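Local coordinates for thymine dioxygenase (PDB 5C3Q), which probably acts as an iron- and 2-oxoglutarate-dependent dioxygenase that hydroxylates the methyl group of thymine, at residues Pro117-Ser122 and Glu202-Asn207. Numbering follows the deposited sequence.
Sequences PDIKES and EVFKIN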
ATOM      1  N   PRO A 117       5.624   8.465 -18.405  1.00 38.53           N
ATOM      2  CA  PRO A 117       4.745   8.298 -17.239  1.00 37.24           C
ATOM      3  C   PRO A 117       4.447   6.831 -16.912  1.00 35.65           C
ATOM      4  O   PRO A 117       4.450   5.983 -17.805  1.00 34.87           O
ATOM      5  CB  PRO A 117       3.464   9.037 -17.647  1.00 38.11           C
ATOM      6  CG  PRO A 117       3.485   9.074 -19.133  1.00 39.34           C
ATOM      7  CD  PRO A 117       4.926   9.080 -19.550  1.00 39.58           C
ATOM      8  N   ASP A 118       4.203   6.548 -15.633  1.00 34.02           N
ATOM      9  CA  ASP A 118       3.882   5.192 -15.172  1.00 33.16           C
ATOM     10  C   ASP A 118       2.708   4.617 -15.964  1.00 32.83           C
ATOM     11  O   ASP A 118       1.712   5.300 -16.179  1.00 33.10           O
ATOM     12  CB  ASP A 118       3.538   5.203 -13.680  1.00 32.52           C
ATOM     13  CG  ASP A 118       4.739   5.507 -12.794  1.00 32.39           C
ATOM     14  OD1 ASP A 118       5.872   5.617 -13.309  1.00 32.74           O
ATOM     15  OD2 ASP A 118       4.547   5.634 -11.567  1.00 31.84           O
ATOM     16  N   ILE A 119       2.837   3.370 -16.411  1.00 32.20           N
ATOM     17  CA  ILE A 119       1.786   2.732 -17.198  1.00 31.84           C
ATOM     18  C   ILE A 119       0.822   2.035 -16.238  1.00 30.65           C
ATOM     19  O   ILE A 119       0.904   0.829 -16.013  1.00 29.74           O
ATOM     20  CB  ILE A 119       2.351   1.736 -18.230  1.00 32.39           C
ATOM     21  CG1 ILE A 119       3.433   2.400 -19.087  1.00 33.37           C
ATOM     22  CG2 ILE A 119       1.235   1.222 -19.129  1.00 32.84           C
ATOM     23  CD1 ILE A 119       4.263   1.423 -19.894  1.00 33.94           C
ATOM     24  N   LYS A 120      -0.083   2.821 -15.665  1.00 30.21           N
ATOM     25  CA  LYS A 120      -1.013   2.329 -14.657  1.00 29.48           C
ATOM     26  C   LYS A 120      -2.258   3.208 -14.602  1.00 28.70           C
ATOM     27  O   LYS A 120      -2.251   4.337 -15.080  1.00 28.88           O
ATOM     28  CB  LYS A 120      -0.335   2.304 -13.279  1.00 29.78           C
ATOM     29  CG  LYS A 120      -0.038   3.679 -12.688  1.00 30.60           C
ATOM     30  CD  LYS A 120       0.541   3.582 -11.284  1.00 31.17           C
ATOM     31  CE  LYS A 120       0.731   4.958 -10.666  1.00 32.32           C
ATOM     32  NZ  LYS A 120       1.144   4.868  -9.235  1.00 33.01           N
ATOM     33  N   GLU A 121      -3.329   2.675 -14.030  1.00 27.61           N
ATOM     34  CA  GLU A 121      -4.482   3.488 -13.663  1.00 27.15           C
ATOM     35  C   GLU A 121      -4.959   3.041 -12.291  1.00 25.74           C
ATOM     36  O   GLU A 121      -4.690   1.915 -11.867  1.00 25.26           O
ATOM     37  CB  GLU A 121      -5.603   3.405 -14.713  1.00 28.36           C
ATOM     38  CG  GLU A 121      -6.034   1.999 -15.085  1.00 29.11           C
ATOM     39  CD  GLU A 121      -7.094   1.958 -16.176  1.00 30.20           C
ATOM     40  OE1 GLU A 121      -7.785   2.972 -16.418  1.00 30.83           O
ATOM     41  OE2 GLU A 121      -7.256   0.885 -16.788  1.00 30.59           O
ATOM     42  N   SER A 122      -5.640   3.936 -11.587  1.00 24.76           N
ATOM     43  CA  SER A 122      -6.075   3.651 -10.228  1.00 23.91           C
ATOM     44  C   SER A 122      -7.435   4.259  -9.920  1.00 23.98           C
ATOM     45  O   SER A 122      -7.866   5.222 -10.555  1.00 23.80           O
ATOM     46  CB  SER A 122      -5.037   4.151  -9.221  1.00 23.39           C
ATOM     47  OG  SER A 122      -4.916   5.559  -9.263  1.00 23.87           O
ATOM     48  N   GLU A 202       8.893  -4.147 -25.440  1.00 40.71           N
ATOM     49  CA  GLU A 202       9.691  -3.181 -26.205  1.00 41.37           C
ATOM     50  C   GLU A 202       9.446  -1.732 -25.766  1.00 40.24           C
ATOM     51  O   GLU A 202      10.331  -0.890 -25.903  1.00 39.59           O
ATOM     52  CB  GLU A 202       9.451  -3.330 -27.718  1.00 42.67           C
ATOM     53  CG  GLU A 202       8.082  -2.864 -28.207  1.00 43.17           C
ATOM     54  CD  GLU A 202       7.872  -3.084 -29.700  1.00 45.07           C
ATOM     55  OE1 GLU A 202       6.705  -3.069 -30.142  1.00 45.65           O
ATOM     56  OE2 GLU A 202       8.866  -3.268 -30.434  1.00 45.84           O
ATOM     57  N   VAL A 203       8.254  -1.451 -25.239  1.00 39.93           N
ATOM     58  CA  VAL A 203       7.936  -0.126 -24.689  1.00 39.94           C
ATOM     59  C   VAL A 203       8.983   0.303 -23.662  1.00 39.61           C
ATOM     60  O   VAL A 203       9.383   1.467 -23.625  1.00 38.75           O
ATOM     61  CB  VAL A 203       6.534  -0.088 -24.036  1.00 39.52           C
ATOM     62  CG1 VAL A 203       6.304   1.224 -23.293  1.00 39.12           C
ATOM     63  CG2 VAL A 203       5.451  -0.286 -25.087  1.00 40.30           C
ATOM     64  N   PHE A 204       9.428  -0.651 -22.846  1.00 39.81           N
ATOM     65  CA  PHE A 204      10.438  -0.396 -21.817  1.00 40.27           C
ATOM     66  C   PHE A 204      11.842  -0.135 -22.387  1.00 42.08           C
ATOM     67  O   PHE A 204      12.699   0.409 -21.692  1.00 42.25           O
ATOM     68  CB  PHE A 204      10.469  -1.555 -20.813  1.00 39.81           C
ATOM     69  CG  PHE A 204       9.201  -1.690 -20.011  1.00 38.68           C
ATOM     70  CD1 PHE A 204       8.138  -2.453 -20.478  1.00 38.36           C
ATOM     71  CD2 PHE A 204       9.065  -1.041 -18.791  1.00 37.62           C
ATOM     72  CE1 PHE A 204       6.969  -2.570 -19.742  1.00 37.70           C
ATOM     73  CE2 PHE A 204       7.897  -1.151 -18.053  1.00 36.89           C
ATOM     74  CZ  PHE A 204       6.848  -1.916 -18.528  1.00 36.72           C
ATOM     75  N   LYS A 205      12.074  -0.527 -23.640  1.00 44.99           N
ATOM     76  CA  LYS A 205      13.320  -0.202 -24.355  1.00 46.77           C
ATOM     77  C   LYS A 205      13.202   1.107 -25.130  1.00 47.09           C
ATOM     78  O   LYS A 205      14.148   1.893 -25.175  1.00 47.71           O
ATOM     79  CB  LYS A 205      13.708  -1.321 -25.323  1.00 48.68           C
ATOM     80  CG  LYS A 205      14.244  -2.581 -24.661  1.00 49.73           C
ATOM     81  CD  LYS A 205      15.122  -3.386 -25.613  1.00 51.92           C
ATOM     82  CE  LYS A 205      14.400  -3.752 -26.904  1.00 53.09           C
ATOM     83  NZ  LYS A 205      15.253  -4.559 -27.822  1.00 54.79           N
ATOM     84  N   ILE A 206      12.046   1.332 -25.753  1.00 47.55           N
ATOM     85  CA  ILE A 206      11.769   2.597 -26.446  1.00 47.71           C
ATOM     86  C   ILE A 206      11.813   3.763 -25.454  1.00 47.02           C
ATOM     87  O   ILE A 206      12.349   4.830 -25.765  1.00 46.67           O
ATOM     88  CB  ILE A 206      10.395   2.571 -27.157  1.00 48.23           C
ATOM     89  CG1 ILE A 206      10.412   1.575 -28.325  1.00 49.47           C
ATOM     90  CG2 ILE A 206      10.022   3.959 -27.675  1.00 48.60           C
ATOM     91  CD1 ILE A 206       9.040   1.230 -28.870  1.00 49.36           C
ATOM     92  N   ASN A 207      11.234   3.549 -24.272  1.00 45.40           N
ATOM     93  CA  ASN A 207      11.253   4.529 -23.189  1.00 45.10           C
ATOM     94  C   ASN A 207      12.161   4.057 -22.052  1.00 44.77           C
ATOM     95  O   ASN A 207      11.689   3.423 -21.106  1.00 44.89           O
ATOM     96  CB  ASN A 207       9.834   4.747 -22.644  1.00 44.85           C
ATOM     97  CG  ASN A 207       8.857   5.220 -23.707  1.00 45.78           C
ATOM     98  OD1 ASN A 207       9.225   5.941 -24.631  1.00 46.44           O
ATOM     99  ND2 ASN A 207       7.595   4.821 -23.572  1.00 45.80           N
TER
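A single methyl carbon, CD1 of I119, makes every close contact between 117-122 and the short helix 203-206. It meets V203 tip to tip, with CD1 4.0 Å from V203 CG1. The same methyl lies 4.4 Å from CZ of the F204 ring and approaches that ring obliquely. The backbones stay far apart: the I119 and V203 CA atoms are 10.1 Å from each other. I119 is the centre of an inverse gamma turn just before strand 121-125. Its CG1 stands anti to the carbonyl carbon (chi1 -52°), and an extended chi2 of 166° carries CD1 out to the helix. V203 answers with CG1, the methyl anti to its backbone N. The contact joins the lead-in to strand 121-125, neighbour of 190-200 in the main sheet, to the helix that follows 190-200 in the double-stranded beta-helix fold. V199 of strand 190-200 touches both I119 and F204. Q210 also touches both, and its NE2 donates to P117 O. The contact lies at the surface; the I119 side chain is about 12 Å from bound 2-oxoglutarate. No hydrogen bond or salt bridge crosses between the segments. With only 84 Å² buried, their direct attachment is small and purely apolar, resting on dispersion and the hydrophobic effect.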